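Particle-associated glycoside hydrolase (PDB 6C72) probably cleaves the capsular polysaccharide of Acinetobacter baumannii as a trimeric phage tailspike depolymerase, degrading the host capsule during virus entry. Local coordinates at residues K370-D375 / L382-T387. Numbering follows the deposited sequence.
With ZN (zinc ion), chain N.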
ATOM      1  N   LYS A 370     -10.248 -13.172   8.281  1.00 30.88           N
ATOM      2  CA  LYS A 370     -10.847 -12.237   7.339  1.00 31.24           C
ATOM      3  C   LYS A 370      -9.760 -11.369   6.708  1.00 31.65           C
ATOM      4  O   LYS A 370      -8.873 -10.864   7.406  1.00 31.80           O
ATOM      5  CB  LYS A 370     -11.909 -11.366   8.034  1.00 31.64           C
ATOM      6  CG  LYS A 370     -12.572 -10.327   7.100  1.00 32.14           C
ATOM      7  CD  LYS A 370     -13.853  -9.626   7.683  1.00 33.25           C
ATOM      8  CE  LYS A 370     -13.527  -8.726   8.898  1.00 34.05           C
ATOM      9  NZ  LYS A 370     -14.682  -7.909   9.410  1.00 35.89           N
ATOM     10  N   ASP A 371      -9.821 -11.228   5.381  1.00 30.46           N
ATOM     11  CA  ASP A 371      -8.919 -10.392   4.583  1.00 30.88           C
ATOM     12  C   ASP A 371      -7.445 -10.782   4.766  1.00 30.66           C
ATOM     13  O   ASP A 371      -6.586  -9.956   5.065  1.00 30.63           O
ATOM     14  CB  ASP A 371      -9.119  -8.905   4.890  1.00 31.33           C
ATOM     15  CG  ASP A 371      -8.632  -8.008   3.748  1.00 31.62           C
ATOM     16  OD1 ASP A 371      -8.573  -8.486   2.579  1.00 31.63           O
ATOM     17  OD2 ASP A 371      -8.237  -6.851   4.026  1.00 31.79           O
ATOM     18  N   CYS A 372      -7.161 -12.055   4.523  1.00 29.74           N
ATOM     19  CA  CYS A 372      -5.789 -12.552   4.468  1.00 29.40           C
ATOM     20  C   CYS A 372      -5.097 -12.107   3.174  1.00 28.98           C
ATOM     21  O   CYS A 372      -5.620 -12.324   2.076  1.00 29.38           O
ATOM     22  CB  CYS A 372      -5.813 -14.074   4.571  1.00 27.98           C
ATOM     23  SG  CYS A 372      -4.321 -14.920   4.069  1.00 26.09           S
ATOM     24  N   ILE A 373      -3.913 -11.497   3.300  1.00 25.17           N
ATOM     25  CA  ILE A 373      -3.194 -10.903   2.172  1.00 25.33           C
ATOM     26  C   ILE A 373      -1.815 -11.552   2.036  1.00 24.82           C
ATOM     27  O   ILE A 373      -0.948 -11.378   2.906  1.00 25.12           O
ATOM     28  CB  ILE A 373      -3.051  -9.380   2.335  1.00 26.59           C
ATOM     29  CG1 ILE A 373      -4.423  -8.687   2.290  1.00 27.34           C
ATOM     30  CG2 ILE A 373      -2.112  -8.820   1.273  1.00 26.96           C
ATOM     31  CD1 ILE A 373      -5.104  -8.768   0.962  1.00 27.23           C
ATOM     32  N   VAL A 374      -1.592 -12.235   0.921  1.00 24.28           N
ATOM     33  CA  VAL A 374      -0.291 -12.791   0.563  1.00 24.03           C
ATOM     34  C   VAL A 374      -0.004 -12.375  -0.881  1.00 24.36           C
ATOM     35  O   VAL A 374      -0.701 -12.812  -1.808  1.00 24.12           O
ATOM     36  CB  VAL A 374      -0.244 -14.318   0.699  1.00 23.24           C
ATOM     37  CG1 VAL A 374       1.172 -14.826   0.328  1.00 23.25           C
ATOM     38  CG2 VAL A 374      -0.682 -14.762   2.095  1.00 23.10           C
ATOM     39  N   ASP A 375       1.008 -11.531  -1.078  1.00 25.12           N
ATOM     40  CA  ASP A 375       1.244 -10.955  -2.395  1.00 25.77           C
ATOM     41  C   ASP A 375       2.732 -10.921  -2.718  1.00 26.28           C
ATOM     42  O   ASP A 375       3.536 -10.447  -1.910  1.00 26.80           O
ATOM     43  CB  ASP A 375       0.645  -9.547  -2.468  1.00 26.79           C
ATOM     44  CG  ASP A 375       0.853  -8.899  -3.806  1.00 27.71           C
ATOM     45  OD1 ASP A 375       0.058  -9.190  -4.729  1.00 27.58           O
ATOM     46  OD2 ASP A 375       1.816  -8.107  -3.941  1.00 28.75           O
ATOM     47  N   LEU A 382       4.496 -26.025   1.174  1.00 28.43           N
ATOM     48  CA  LEU A 382       3.096 -25.619   1.304  1.00 28.26           C
ATOM     49  C   LEU A 382       2.988 -24.143   1.647  1.00 26.69           C
ATOM     50  O   LEU A 382       3.713 -23.633   2.510  1.00 26.04           O
ATOM     51  CB  LEU A 382       2.404 -26.413   2.413  1.00 28.62           C
ATOM     52  CG  LEU A 382       2.397 -27.937   2.401  1.00 29.25           C
ATOM     53  CD1 LEU A 382       1.808 -28.415   3.711  1.00 29.33           C
ATOM     54  CD2 LEU A 382       1.616 -28.491   1.212  1.00 28.98           C
ATOM     55  N   ALA A 383       2.062 -23.454   0.985  1.00 27.71           N
ATOM     56  CA  ALA A 383       1.815 -22.070   1.371  1.00 25.99           C
ATOM     57  C   ALA A 383       1.106 -21.985   2.723  1.00 25.39           C
ATOM     58  O   ALA A 383       1.442 -21.124   3.542  1.00 24.68           O
ATOM     59  CB  ALA A 383       1.006 -21.346   0.293  1.00 25.40           C
ATOM     60  N   PHE A 384       0.143 -22.875   2.985  1.00 24.54           N
ATOM     61  CA  PHE A 384      -0.662 -22.839   4.206  1.00 24.28           C
ATOM     62  C   PHE A 384      -0.668 -24.207   4.859  1.00 25.80           C
ATOM     63  O   PHE A 384      -0.889 -25.218   4.184  1.00 26.77           O
ATOM     64  CB  PHE A 384      -2.109 -22.425   3.927  1.00 23.47           C
ATOM     65  CG  PHE A 384      -2.246 -21.028   3.444  1.00 22.55           C
ATOM     66  CD1 PHE A 384      -2.331 -19.978   4.346  1.00 22.46           C
ATOM     67  CD2 PHE A 384      -2.256 -20.756   2.084  1.00 22.32           C
ATOM     68  CE1 PHE A 384      -2.450 -18.675   3.905  1.00 22.39           C
ATOM     69  CE2 PHE A 384      -2.363 -19.461   1.630  1.00 22.01           C
ATOM     70  CZ  PHE A 384      -2.462 -18.414   2.538  1.00 22.16           C
ATOM     71  N   SER A 385      -0.468 -24.236   6.173  1.00 29.90           N
ATOM     72  CA  SER A 385      -0.568 -25.472   6.949  1.00 31.61           C
ATOM     73  C   SER A 385      -1.420 -25.161   8.176  1.00 31.73           C
ATOM     74  O   SER A 385      -0.953 -24.528   9.129  1.00 31.44           O
ATOM     75  CB  SER A 385       0.818 -25.994   7.329  1.00 32.05           C
ATOM     76  OG  SER A 385       0.740 -27.297   7.875  1.00 32.97           O
ATOM     77  N   THR A 386      -2.679 -25.577   8.138  1.00 32.00           N
ATOM     78  CA  THR A 386      -3.616 -25.324   9.222  1.00 31.89           C
ATOM     79  C   THR A 386      -3.601 -26.509  10.178  1.00 32.55           C
ATOM     80  O   THR A 386      -4.113 -27.584   9.854  1.00 32.51           O
ATOM     81  CB  THR A 386      -5.017 -25.081   8.668  1.00 30.70           C
ATOM     82  OG1 THR A 386      -4.976 -23.985   7.751  1.00 29.53           O
ATOM     83  CG2 THR A 386      -5.989 -24.742   9.782  1.00 30.72           C
ATOM     84  N   THR A 387      -3.058 -26.305  11.376  1.00 28.36           N
ATOM     85  CA  THR A 387      -3.008 -27.402  12.334  1.00 29.22           C
ATOM     86  C   THR A 387      -4.404 -27.742  12.850  1.00 30.10           C
ATOM     87  O   THR A 387      -4.783 -28.918  12.910  1.00 31.11           O
ATOM     88  CB  THR A 387      -2.083 -27.033  13.499  1.00 29.86           C
ATOM     89  OG1 THR A 387      -0.832 -26.565  12.992  1.00 29.13           O
ATOM     90  CG2 THR A 387      -1.821 -28.233  14.391  1.00 31.44           C
TER
HETATM   91 ZN    ZN N 811      -8.171  -5.240   2.270  1.00 66.69          ZN
HETATM   92  O   HOH W   1      -7.909  -6.503   0.523  1.00 39.53           O
HETATM   93  O   HOH W   2      -6.381  -5.699   2.941  1.00 51.76           O
HETATM   94  O   HOH W   3      -7.728  -4.382   4.073  1.00 51.86           O
HETATM   95  O   HOH W   4      -7.522  -4.006   0.736  1.00 38.90           O
HETATM   96  O   HOH W   5     -10.311  -4.562   1.224  1.00 48.70           O
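Phe384 meets Cys372 and Val374 across the interior of one coil of the right-handed parallel beta-helix that forms the body of the tailspike. Strand 372-375 lies on one wall and pairs in parallel with strands 348-351 and 396-399; the short strand 384-385 lies on another and pairs in parallel with strand 412-413.

The meeting of the two segments is apolar. The phenyl ring reaches the strand with its far end, and both neighbours approach it obliquely. Cys372 makes a sulfur-aromatic contact: SG is 4.2 Å from Phe384 CE1 and 5.3 Å from the ring centroid, 73° off the ring normal. With SG anti to the backbone N (chi1 163°) and beside the carbonyl carbon, the sulfur is sent into the core to meet CE1. Val374, coming from the opposite direction to the phenylalanine, brings its CG2 methyl to 4.1 Å from Phe384 CZ. Ile361 of the strand 360-363 touches both Val374 and Phe384, and Phe398 packs on Val374 and Ala383, so neighbouring coils continue the same apolar core.

Polar chemistry lies away from the core, just before the strand, where Asp371 turns its carboxylate to a zinc ion. OD2 binds the metal at 2.4 Å, and five modelled waters fill the rest of the shell, two of them too close together to be certain. Asn400 of a neighbouring subunit packs on Asp371, placing this site beside the trimer interface. The second carboxylate oxygen braces the shell: the zinc-bound water 1 donates a hydrogen bond of 2.9 Å to Asp371 OD1.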